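Local coordinates for protein dihydropteroate synthase (Xanthomonas albilineans, PDB 6Q62) that probably catalyses the condensation of para-aminobenzoate with 6-hydroxymethyl-7,8-dihydropterin diphosphate to give 7,8-dihydropteroate, a magnesium-dependent step of folate biosynthesis, at residues 8-13 with 138-143; 74-79 with 105-110; 129-134 with 178-183; 172-177 with 215-220. All blocks are in the same frame, centred on the assembly; numbering follows the deposited sequence. Where two conformers were deposited one is given.

Contact 1 of 4, residues 8-13 with 138-143; sequences LDCAGR and RVPVVL
Leu8, on the strand 7-10, lies alongside the ring of Pro140, the two side chains running past each other in opposite directions. Its CB is 4.1 Å from Pro140 CG, and CD2 reaches the CB of the same ring. Asp9 meets the proline through its backbone, its O lying 3.4 Å from Pro140 CD, and also accepts from a water that takes the N-H of Ala11 and donates to Arg138 O at 2.8 Å. That single water is the polar link between the segments. The Asp9 carboxylate turns back on its own chain instead: OD1 accepts from Gly12 N at 2.8 Å, nearly along the C-O axis, an Asx motif. Cys10 supplies SG, which sits 3.9 Å from Pro140 CG; with chi1 at -55° the sulfur is anti to the carbonyl carbon, beside its own N. From Cys10 to Arg13 the chain makes a type I' turn, whose two central residues, Ala11 and Gly12, both have positive phi. Pro140 is thus gripped by three consecutive residues and has the largest buried surface of the contact. The hairpin of strands 7-10 and 13-16 therefore packs against the N-terminal entry to strand 141-144 of the TIM barrel, where Pro140 also touches Met118 of strand 118-121 and Leu188 of strand 187-190, the strands on either side of 141-144 in the parallel sheet.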
loop_
_atom_site.group_PDB
_atom_site.type_symbol
_atom_site.label_atom_id
_atom_site.label_comp_id
_atom_site.label_asym_id
_atom_site.label_seq_id
_atom_site.Cartn_x
_atom_site.Cartn_y
_atom_site.Cartn_z
ATOM N N LEU A 8 9.485 2.443 -24.714
ATOM C CA LEU A 8 10.402 3.583 -24.722
ATOM C C LEU A 8 11.820 3.117 -24.894
ATOM O O LEU A 8 12.338 2.367 -24.058
ATOM C CB LEU A 8 10.275 4.443 -23.446
ATOM C CG LEU A 8 8.948 5.138 -23.187
ATOM C CD1 LEU A 8 8.894 5.634 -21.763
ATOM C CD2 LEU A 8 8.735 6.311 -24.127
ATOM N N ASP A 9 12.462 3.585 -25.962
ATOM C CA ASP A 9 13.845 3.249 -26.219
ATOM C C ASP A 9 14.705 4.321 -25.539
ATOM O O ASP A 9 14.824 5.444 -26.035
ATOM C CB ASP A 9 14.093 3.201 -27.749
ATOM C CG ASP A 9 15.472 2.734 -28.158
ATOM O OD1 ASP A 9 16.375 2.727 -27.300
ATOM O OD2 ASP A 9 15.646 2.366 -29.342
ATOM N N CYS A 10 15.259 3.979 -24.380
ATOM C CA CYS A 10 16.088 4.888 -23.586
ATOM C C CYS A 10 17.561 4.653 -23.905
ATOM O O CYS A 10 18.280 3.985 -23.157
ATOM C CB CYS A 10 15.780 4.721 -22.094
ATOM S SG CYS A 10 14.030 4.917 -21.684
ATOM N N ALA A 11 18.001 5.216 -25.058
ATOM C CA ALA A 11 19.366 5.092 -25.582
ATOM C C ALA A 11 19.811 3.626 -25.663
ATOM O O ALA A 11 20.890 3.267 -25.185
ATOM C CB ALA A 11 20.347 5.929 -24.747
ATOM N N GLY A 12 18.927 2.779 -26.181
ATOM C CA GLY A 12 19.212 1.355 -26.340
ATOM C C GLY A 12 18.679 0.465 -25.238
ATOM O O GLY A 12 18.598 -0.756 -25.433
ATOM N N ARG A 13 18.306 1.063 -24.066
ATOM C CA ARG A 13 17.728 0.316 -22.936
ATOM C C ARG A 13 16.239 0.490 -23.017
ATOM O O ARG A 13 15.736 1.622 -22.973
ATOM C CB ARG A 13 18.285 0.817 -21.599
ATOM C CG ARG A 13 19.747 0.498 -21.490
ATOM C CD ARG A 13 20.372 0.966 -20.215
ATOM N NE ARG A 13 21.792 0.667 -20.273
ATOM C CZ ARG A 13 22.624 0.700 -19.242
ATOM N NH1 ARG A 13 22.180 1.014 -18.030
ATOM N NH2 ARG A 13 23.901 0.405 -19.409
ATOM N N ARG A 138 17.157 12.715 -29.215
ATOM C CA ARG A 138 16.309 11.565 -29.567
ATOM C C ARG A 138 16.136 10.571 -28.410
ATOM O O ARG A 138 16.273 9.357 -28.578
ATOM C CB ARG A 138 16.813 10.874 -30.859
ATOM C CG ARG A 138 16.851 11.824 -32.062
ATOM C CD ARG A 138 16.973 11.038 -33.353
ATOM N NE ARG A 138 17.452 11.859 -34.464
ATOM C CZ ARG A 138 16.677 12.627 -35.224
ATOM N NH1 ARG A 138 15.372 12.712 -34.984
ATOM N NH2 ARG A 138 17.203 13.329 -36.217
ATOM N N VAL A 139 15.896 11.106 -27.212
ATOM C CA VAL A 139 15.634 10.291 -26.034
ATOM C C VAL A 139 14.232 10.636 -25.515
ATOM O O VAL A 139 13.768 11.771 -25.720
ATOM C CB VAL A 139 16.702 10.497 -24.880
ATOM C CG1 VAL A 139 18.083 9.961 -25.266
ATOM C CG2 VAL A 139 16.789 11.955 -24.443
ATOM N N PRO A 140 13.596 9.740 -24.716
ATOM C CA PRO A 140 12.306 10.091 -24.120
ATOM C C PRO A 140 12.433 11.272 -23.161
ATOM O O PRO A 140 13.493 11.475 -22.556
ATOM C CB PRO A 140 11.894 8.817 -23.368
ATOM C CG PRO A 140 12.663 7.689 -24.068
ATOM C CD PRO A 140 13.961 8.338 -24.441
ATOM N N VAL A 141 11.336 11.980 -22.951
ATOM C CA VAL A 141 11.346 13.161 -22.074
ATOM C C VAL A 141 10.062 13.246 -21.277
ATOM O O VAL A 141 8.977 13.063 -21.826
ATOM C CB VAL A 141 11.641 14.488 -22.839
ATOM C CG1 VAL A 141 10.575 14.732 -23.929
ATOM C CG2 VAL A 141 11.696 15.682 -21.864
ATOM N N VAL A 142 10.186 13.563 -19.988
ATOM C CA VAL A 142 9.032 13.768 -19.129
ATOM C C VAL A 142 8.730 15.258 -19.101
ATOM O O VAL A 142 9.596 16.046 -18.729
ATOM C CB VAL A 142 9.277 13.268 -17.677
ATOM C CG1 VAL A 142 8.033 13.486 -16.808
ATOM C CG2 VAL A 142 9.721 11.801 -17.637
ATOM N N LEU A 143 7.486 15.631 -19.408
ATOM C CA LEU A 143 7.013 16.993 -19.335
ATOM C C LEU A 143 6.158 17.128 -18.084
ATOM O O LEU A 143 5.058 16.586 -18.018
ATOM C CB LEU A 143 6.197 17.340 -20.596
ATOM C CG LEU A 143 6.870 17.052 -21.971
ATOM C CD1 LEU A 143 5.878 17.304 -23.112
ATOM C CD2 LEU A 143 8.140 17.920 -22.183
HETATM O O HOH W 1 17.235 7.039 -27.260
#

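Contact 2 of 4, residues 74-79 with 105-110; sequences VPVEEE and PEVMRA
Val76 and Val107 make a small, partly buried helix-to-helix contact on the outside of the barrel, between the first turn of helix 76-93 and the first turns of helix 105-114. The methyl groups CG2 of the two valines are 3.8 Å apart, the side chains passing in opposite directions. Val76 CG2 gets there by standing anti to its own backbone N, and the same methyl also lies at 4.2 Å from Glu106 CB, the Val76 and Glu106 side chains crossing at about a right angle. In a TIM barrel such as this pterin-binding enzyme, these are successive outer helices, joined through strand 98-101, and they pack side by side against the sheet. The other half of the contact is the Glu79 chain, extended beyond CG (chi2 177°) and laid across Val107 at about a right angle. Both branches of the valine face its carboxylate: CG2 is 3.6 Å from Glu79 OE1, and CG1 is 4.0 Å from Glu79 OE2. The carboxylate has its polar partners elsewhere: OE2 is hydrogen-bonded with Thr102 OG1 and OE1 forms a salt bridge with Lys104 NZ, both from the loop before helix 105-114.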
loop_
_atom_site.group_PDB
_atom_site.type_symbol
_atom_site.label_atom_id
_atom_site.label_comp_id
_atom_site.label_asym_id
_atom_site.label_seq_id
_atom_site.Cartn_x
_atom_site.Cartn_y
_atom_site.Cartn_z
ATOM N N VAL A 74 21.097 25.530 -8.138
ATOM C CA VAL A 74 22.418 24.900 -8.277
ATOM C C VAL A 74 23.052 25.381 -9.581
ATOM O O VAL A 74 22.441 25.199 -10.649
ATOM C CB VAL A 74 22.349 23.348 -8.176
ATOM C CG1 VAL A 74 23.710 22.691 -8.435
ATOM C CG2 VAL A 74 21.816 22.927 -6.807
ATOM N N PRO A 75 24.271 25.981 -9.549
ATOM C CA PRO A 75 24.893 26.418 -10.805
ATOM C C PRO A 75 25.205 25.223 -11.682
ATOM O O PRO A 75 25.498 24.150 -11.146
ATOM C CB PRO A 75 26.189 27.108 -10.340
ATOM C CG PRO A 75 25.968 27.414 -8.907
ATOM C CD PRO A 75 25.130 26.294 -8.385
ATOM N N VAL A 76 25.095 25.406 -13.021
ATOM C CA VAL A 76 25.310 24.354 -13.998
ATOM C C VAL A 76 26.601 23.553 -13.750
ATOM O O VAL A 76 26.559 22.335 -13.809
ATOM C CB VAL A 76 25.173 24.862 -15.463
ATOM C CG1 VAL A 76 26.170 25.975 -15.820
ATOM C CG2 VAL A 76 25.234 23.714 -16.451
ATOM N N GLU A 77 27.741 24.221 -13.464
ATOM C CA GLU A 77 28.998 23.502 -13.282
ATOM C C GLU A 77 28.927 22.535 -12.100
ATOM O O GLU A 77 29.425 21.406 -12.198
ATOM C CB GLU A 77 30.140 24.514 -13.043
ATOM C CG GLU A 77 31.516 23.935 -13.209
ATOM C CD GLU A 77 32.549 24.953 -12.776
ATOM O OE1 GLU A 77 33.167 25.579 -13.665
ATOM O OE2 GLU A 77 32.713 25.155 -11.549
ATOM N N GLU A 78 28.278 22.965 -11.001
ATOM C CA GLU A 78 28.092 22.109 -9.822
ATOM C C GLU A 78 27.117 20.941 -10.145
ATOM O O GLU A 78 27.344 19.815 -9.709
ATOM C CB GLU A 78 27.572 22.937 -8.628
ATOM C CG GLU A 78 27.407 22.147 -7.328
ATOM C CD GLU A 78 28.602 21.346 -6.830
ATOM O OE1 GLU A 78 29.758 21.771 -7.066
ATOM O OE2 GLU A 78 28.377 20.288 -6.195
ATOM N N GLU A 79 26.035 21.218 -10.896
ATOM C CA GLU A 79 25.066 20.186 -11.264
ATOM C C GLU A 79 25.778 19.114 -12.120
ATOM O O GLU A 79 25.578 17.918 -11.868
ATOM C CB GLU A 79 23.902 20.813 -12.036
ATOM C CG GLU A 79 22.751 19.841 -12.258
ATOM C CD GLU A 79 21.565 20.467 -12.960
ATOM O OE1 GLU A 79 21.662 21.665 -13.305
ATOM O OE2 GLU A 79 20.553 19.760 -13.192
ATOM N N PRO A 105 19.523 22.635 -20.604
ATOM C CA PRO A 105 19.944 21.942 -21.830
ATOM C C PRO A 105 21.370 21.470 -21.834
ATOM O O PRO A 105 21.637 20.425 -22.407
ATOM C CB PRO A 105 19.698 22.954 -22.950
ATOM C CG PRO A 105 19.452 24.259 -22.263
ATOM C CD PRO A 105 18.939 23.952 -20.902
ATOM N N GLU A 106 22.295 22.219 -21.207
ATOM C CA GLU A 106 23.708 21.821 -21.178
ATOM C C GLU A 106 23.832 20.534 -20.388
ATOM O O GLU A 106 24.630 19.678 -20.754
ATOM C CB GLU A 106 24.579 22.917 -20.491
ATOM C CG GLU A 106 24.461 24.316 -21.081
ATOM C CD GLU A 106 23.391 25.253 -20.532
ATOM O OE1 GLU A 106 22.353 24.780 -20.010
ATOM O OE2 GLU A 106 23.589 26.481 -20.652
ATOM N N VAL A 107 23.032 20.370 -19.300
ATOM C CA VAL A 107 23.082 19.147 -18.481
ATOM C C VAL A 107 22.424 18.021 -19.261
ATOM O O VAL A 107 22.938 16.905 -19.256
ATOM C CB VAL A 107 22.429 19.346 -17.090
ATOM C CG1 VAL A 107 22.535 18.063 -16.246
ATOM C CG2 VAL A 107 23.089 20.523 -16.349
ATOM N N MET A 108 21.324 18.309 -19.972
ATOM C CA MET A 108 20.667 17.283 -20.790
ATOM C C MET A 108 21.641 16.691 -21.806
ATOM O O MET A 108 21.758 15.473 -21.906
ATOM C CB MET A 108 19.453 17.866 -21.534
ATOM C CG MET A 108 18.395 18.413 -20.614
ATOM S SD MET A 108 17.033 19.072 -21.613
ATOM C CE MET A 108 16.088 19.872 -20.365
ATOM N N ARG A 109 22.355 17.565 -22.561
ATOM C CA ARG A 109 23.309 17.087 -23.569
ATOM C C ARG A 109 24.455 16.311 -22.962
ATOM O O ARG A 109 24.804 15.235 -23.456
ATOM C CB ARG A 109 23.840 18.268 -24.392
ATOM C CG ARG A 109 22.754 18.944 -25.224
ATOM C CD ARG A 109 23.386 20.011 -26.097
ATOM N NE ARG A 109 22.402 20.695 -26.933
ATOM C CZ ARG A 109 22.055 20.303 -28.152
ATOM N NH1 ARG A 109 22.549 19.176 -28.667
ATOM N NH2 ARG A 109 21.185 21.002 -28.847
ATOM N N ALA A 110 25.073 16.857 -21.912
ATOM C CA ALA A 110 26.209 16.198 -21.258
ATOM C C ALA A 110 25.789 14.863 -20.617
ATOM O O ALA A 110 26.525 13.875 -20.708
ATOM C CB ALA A 110 26.824 17.113 -20.197
#

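Contact 3 of 4, residues 129-134 with 178-183; sequences GALDAV and EMAGID
Ile182, Leu131 and Ala180 bury the most surface where helix 130-137 of the TIM barrel meets the chain leaving helix 162-179. That helix ends in a Schellman motif: Gly181 takes positive phi (95°), Gly181 N bonds back to Glu178 O at 3.0 Å, and a second, probable bond runs from Ile182 N to Ala177 O. The turn brings Ala180 and Ile182, on either side of the glycine, to face the neighbouring helix together. Ala180 contributes its one methyl, CB, 3.9 Å from Leu131 CB and close to Leu131 CD2 as well, so the leucine covers it from the root of the side chain to one branch. Ile182 reaches further. Its CG1 stands anti to the carbonyl carbon (chi1 -61°), which carries CD1 in between Leu131 and Val134, one helical turn apart. There CD1 is 4.3 Å from Leu131 CD2 on one flank, while on the other the isoleucine and Val134 cross obliquely. Leu125, in the loop before helix 130-137, touches Leu131, Val134 and Ile182 and completes the apolar cluster; Val134 also reaches Met108 of helix 105-114. The Ile182 methyl CD1 rests 3.8 Å from Val134 CG1 and 3.9 Å from the backbone O of Leu131.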
loop_
_atom_site.group_PDB
_atom_site.type_symbol
_atom_site.label_atom_id
_atom_site.label_comp_id
_atom_site.label_asym_id
_atom_site.label_seq_id
_atom_site.Cartn_x
_atom_site.Cartn_y
_atom_site.Cartn_z
ATOM N N GLY A 129 16.526 26.503 -25.191
ATOM C CA GLY A 129 17.428 25.481 -25.721
ATOM C C GLY A 129 17.011 24.060 -25.368
ATOM O O GLY A 129 17.520 23.088 -25.946
ATOM N N ALA A 130 16.104 23.905 -24.391
ATOM C CA ALA A 130 15.686 22.558 -23.984
ATOM C C ALA A 130 14.961 21.795 -25.113
ATOM O O ALA A 130 15.224 20.600 -25.312
ATOM C CB ALA A 130 14.817 22.641 -22.730
ATOM N N LEU A 131 14.117 22.483 -25.891
ATOM C CA LEU A 131 13.392 21.856 -27.020
ATOM C C LEU A 131 14.387 21.389 -28.071
ATOM O O LEU A 131 14.337 20.243 -28.469
ATOM C CB LEU A 131 12.350 22.794 -27.636
ATOM C CG LEU A 131 11.105 23.134 -26.790
ATOM C CD1 LEU A 131 10.360 24.348 -27.378
ATOM C CD2 LEU A 131 10.144 21.946 -26.686
ATOM N N ASP A 132 15.380 22.250 -28.453
ATOM C CA ASP A 132 16.432 21.895 -29.405
ATOM C C ASP A 132 17.271 20.716 -28.884
ATOM O O ASP A 132 17.590 19.820 -29.654
ATOM C CB ASP A 132 17.328 23.123 -29.623
ATOM C CG ASP A 132 18.387 23.022 -30.700
ATOM O OD1 ASP A 132 18.018 22.850 -31.864
ATOM O OD2 ASP A 132 19.589 23.183 -30.370
ATOM N N ALA A 133 17.656 20.720 -27.587
ATOM C CA ALA A 133 18.443 19.601 -27.050
ATOM C C ALA A 133 17.666 18.267 -27.135
ATOM O O ALA A 133 18.167 17.268 -27.665
ATOM C CB ALA A 133 18.878 19.892 -25.607
ATOM N N VAL A 134 16.442 18.242 -26.655
ATOM C CA VAL A 134 15.697 16.978 -26.677
ATOM C C VAL A 134 15.422 16.528 -28.129
ATOM O O VAL A 134 15.600 15.330 -28.410
ATOM C CB VAL A 134 14.442 17.022 -25.777
ATOM C CG1 VAL A 134 13.632 15.756 -25.897
ATOM C CG2 VAL A 134 14.856 17.241 -24.327
ATOM N N GLU A 178 6.088 18.467 -29.936
ATOM C CA GLU A 178 5.855 17.911 -31.293
ATOM C C GLU A 178 6.264 18.899 -32.386
ATOM O O GLU A 178 6.917 18.506 -33.362
ATOM C CB GLU A 178 4.390 17.515 -31.473
ATOM C CG GLU A 178 4.058 16.225 -30.735
ATOM C CD GLU A 178 2.739 15.674 -31.224
ATOM O OE1 GLU A 178 1.694 16.026 -30.635
ATOM O OE2 GLU A 178 2.747 14.944 -32.241
ATOM N N MET A 179 5.902 20.177 -32.203
ATOM C CA MET A 179 6.248 21.236 -33.158
ATOM C C MET A 179 7.764 21.478 -33.262
ATOM O O MET A 179 8.217 21.899 -34.318
ATOM C CB MET A 179 5.508 22.548 -32.847
ATOM C CG MET A 179 4.015 22.531 -33.166
ATOM S SD MET A 179 3.508 21.774 -34.726
ATOM C CE MET A 179 4.232 22.933 -35.895
ATOM N N ALA A 180 8.548 21.170 -32.196
ATOM C CA ALA A 180 10.005 21.282 -32.174
ATOM C C ALA A 180 10.668 20.060 -32.834
ATOM O O ALA A 180 11.885 20.008 -32.949
ATOM C CB ALA A 180 10.509 21.435 -30.741
ATOM N N GLY A 181 9.864 19.072 -33.231
ATOM C CA GLY A 181 10.413 17.883 -33.871
ATOM C C GLY A 181 10.670 16.720 -32.936
ATOM O O GLY A 181 11.371 15.770 -33.304
ATOM N N ILE A 182 10.102 16.774 -31.717
ATOM C CA ILE A 182 10.284 15.650 -30.798
ATOM C C ILE A 182 9.139 14.676 -31.124
ATOM O O ILE A 182 7.984 15.094 -31.166
ATOM C CB ILE A 182 10.296 16.092 -29.304
ATOM C CG1 ILE A 182 11.465 17.070 -29.029
ATOM C CG2 ILE A 182 10.366 14.847 -28.352
ATOM C CD1 ILE A 182 11.228 17.992 -27.841
ATOM N N ASP A 183 9.476 13.402 -31.389
ATOM C CA ASP A 183 8.472 12.382 -31.714
ATOM C C ASP A 183 7.503 12.211 -30.538
ATOM O O ASP A 183 7.959 12.108 -29.398
ATOM C CB ASP A 183 9.152 11.047 -32.056
ATOM C CG ASP A 183 8.245 10.059 -32.763
ATOM O OD1 ASP A 183 7.198 9.698 -32.191
ATOM O OD2 ASP A 183 8.586 9.645 -33.890
#

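Contact 4 of 4, residues 172-177 with 215-220; sequences ERIFAA and LGVPVL
A single methyl group, Ile174 CD1, makes this contact from the side of helix 162-179. It lies 3.9 Å from Val217 CG2 and 4.2 Å from Leu215 CB, with Leu215 CD1 equally near, so the end of the isoleucine abuts two side chains of the 215-220 loop. Ile174 and Val217 run past each other in opposite directions, whereas the leucine chain slants across the isoleucine. The reach depends on the long branch of Ile174: CG1 is anti to the carbonyl carbon (chi1 -72°) and the chain continues extended, chi2 162°, which carries CD1 out toward the loop. On the loop, Gly216 with its positive phi (73°) separates the two partners and turns the chain so that both side chains point toward the helix. Further out, Leu215 also rests on His167 and Val171 of the same helix, and Val217 and Leu215 both touch Ile189. The packing is wholly apolar. Through it the loop that follows helix 209-212 is laid against helix 162-179 just before entering strand 220-221 of the TIM barrel, and both pack on strand 187-190: Leu187 meets Ile174, and the backbones of Pro218 and Leu220 are hydrogen-bonded to Ile189.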
loop_
_atom_site.group_PDB
_atom_site.type_symbol
_atom_site.label_atom_id
_atom_site.label_comp_id
_atom_site.label_asym_id
_atom_site.label_seq_id
_atom_site.Cartn_x
_atom_site.Cartn_y
_atom_site.Cartn_z
ATOM N N GLU A 172 -0.539 21.862 -24.141
ATOM C CA GLU A 172 0.348 22.924 -24.679
ATOM C C GLU A 172 1.808 22.471 -24.790
ATOM O O GLU A 172 2.443 22.708 -25.810
ATOM C CB GLU A 172 0.282 24.170 -23.802
ATOM C CG GLU A 172 -1.021 24.929 -23.970
ATOM C CD GLU A 172 -1.348 25.970 -22.918
ATOM O OE1 GLU A 172 -0.540 26.169 -21.981
ATOM O OE2 GLU A 172 -2.435 26.580 -23.030
ATOM N N ARG A 173 2.326 21.774 -23.762
ATOM C CA ARG A 173 3.719 21.323 -23.801
ATOM C C ARG A 173 3.925 20.149 -24.749
ATOM O O ARG A 173 4.966 20.092 -25.402
ATOM C CB ARG A 173 4.264 21.022 -22.394
ATOM C CG ARG A 173 4.194 22.203 -21.427
ATOM C CD ARG A 173 4.793 23.503 -22.001
ATOM N NE ARG A 173 6.189 23.321 -22.446
ATOM C CZ ARG A 173 6.782 24.095 -23.352
ATOM N NH1 ARG A 173 8.048 23.884 -23.688
ATOM N NH2 ARG A 173 6.115 25.092 -23.920
ATOM N N ILE A 174 2.936 19.232 -24.859
ATOM C CA ILE A 174 3.029 18.120 -25.828
ATOM C C ILE A 174 3.124 18.760 -27.236
ATOM O O ILE A 174 3.945 18.346 -28.044
ATOM C CB ILE A 174 1.780 17.160 -25.746
ATOM C CG1 ILE A 174 1.830 16.316 -24.426
ATOM C CG2 ILE A 174 1.717 16.200 -26.981
ATOM C CD1 ILE A 174 0.455 15.688 -24.056
ATOM N N PHE A 175 2.254 19.735 -27.516
ATOM C CA PHE A 175 2.190 20.440 -28.802
ATOM C C PHE A 175 3.520 21.149 -29.096
ATOM O O PHE A 175 4.056 20.959 -30.186
ATOM C CB PHE A 175 0.979 21.387 -28.813
ATOM C CG PHE A 175 0.784 22.180 -30.079
ATOM C CD1 PHE A 175 0.186 21.605 -31.195
ATOM C CD2 PHE A 175 1.242 23.486 -30.173
ATOM C CE1 PHE A 175 0.034 22.334 -32.379
ATOM C CE2 PHE A 175 1.072 24.223 -31.350
ATOM C CZ PHE A 175 0.448 23.647 -32.436
ATOM N N ALA A 176 4.063 21.912 -28.126
ATOM C CA ALA A 176 5.366 22.589 -28.234
ATOM C C ALA A 176 6.476 21.595 -28.550
ATOM O O ALA A 176 7.300 21.849 -29.426
ATOM C CB ALA A 176 5.670 23.318 -26.945
ATOM N N ALA A 177 6.478 20.435 -27.861
ATOM C CA ALA A 177 7.476 19.395 -28.129
ATOM C C ALA A 177 7.326 18.807 -29.523
ATOM O O ALA A 177 8.324 18.656 -30.235
ATOM C CB ALA A 177 7.393 18.301 -27.065
ATOM N N LEU A 215 -4.573 11.628 -23.024
ATOM C CA LEU A 215 -3.780 12.462 -23.940
ATOM C C LEU A 215 -2.874 11.646 -24.868
ATOM O O LEU A 215 -2.099 12.220 -25.640
ATOM C CB LEU A 215 -2.993 13.548 -23.178
ATOM C CG LEU A 215 -3.841 14.558 -22.388
ATOM C CD1 LEU A 215 -2.971 15.613 -21.701
ATOM C CD2 LEU A 215 -4.874 15.237 -23.289
ATOM N N GLY A 216 -3.005 10.320 -24.801
ATOM C CA GLY A 216 -2.268 9.389 -25.653
ATOM C C GLY A 216 -0.802 9.224 -25.320
ATOM O O GLY A 216 -0.043 8.649 -26.112
ATOM N N VAL A 217 -0.389 9.723 -24.136
ATOM C CA VAL A 217 1.008 9.637 -23.720
ATOM C C VAL A 217 1.100 9.032 -22.308
ATOM O O VAL A 217 0.238 9.317 -21.481
ATOM C CB VAL A 217 1.800 10.986 -23.855
ATOM C CG1 VAL A 217 1.844 11.479 -25.310
ATOM C CG2 VAL A 217 1.215 12.055 -22.956
ATOM N N PRO A 218 2.119 8.198 -22.028
ATOM C CA PRO A 218 2.261 7.640 -20.661
ATOM C C PRO A 218 2.352 8.719 -19.588
ATOM O O PRO A 218 2.936 9.795 -19.820
ATOM C CB PRO A 218 3.564 6.853 -20.715
ATOM C CG PRO A 218 3.845 6.650 -22.161
ATOM C CD PRO A 218 3.236 7.775 -22.898
ATOM N N VAL A 219 1.790 8.416 -18.406
ATOM C CA VAL A 219 1.734 9.377 -17.297
ATOM C C VAL A 219 2.620 8.901 -16.153
ATOM O O VAL A 219 2.560 7.722 -15.743
ATOM C CB VAL A 219 0.257 9.589 -16.844
ATOM C CG1 VAL A 219 0.136 10.436 -15.567
ATOM C CG2 VAL A 219 -0.613 10.163 -17.962
ATOM N N LEU A 220 3.460 9.808 -15.656
ATOM C CA LEU A 220 4.339 9.560 -14.519
ATOM C C LEU A 220 3.701 10.249 -13.314
ATOM O O LEU A 220 3.248 11.389 -13.434
ATOM C CB LEU A 220 5.728 10.160 -14.810
ATOM C CG LEU A 220 6.844 9.943 -13.779
ATOM C CD1 LEU A 220 8.200 10.033 -14.433
ATOM C CD2 LEU A 220 6.763 10.867 -12.584
#

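Overall arrangement
Contacts 1, 3 and 4 touch one another. Contact 3 joins contact 1 where Val134 CG1 meets Val141 CG1 at 3.8 Å, and contact 4 through their common helix 162-179, with a probable hydrogen bond from Ile182 N to Ala177 O (3.0 Å). Contacts 1 and 4 meet where Leu143 CD1 packs 3.7 Å from Arg173 O. Contact 2 attaches to contact 3 by the salt bridge Arg109 NH2 to Asp132 OD2 (3.1 Å), but its nearest atoms stay about 10 Å from contact 4. Bound 6-chloroguanine is reached at two points, Val142 of contact 1 and Leu220 of contact 4. The packing side chains themselves stand back: the side chain of Pro140 is about 12 Å from the bound 6-chloroguanine, that of Val217 about 13 Å.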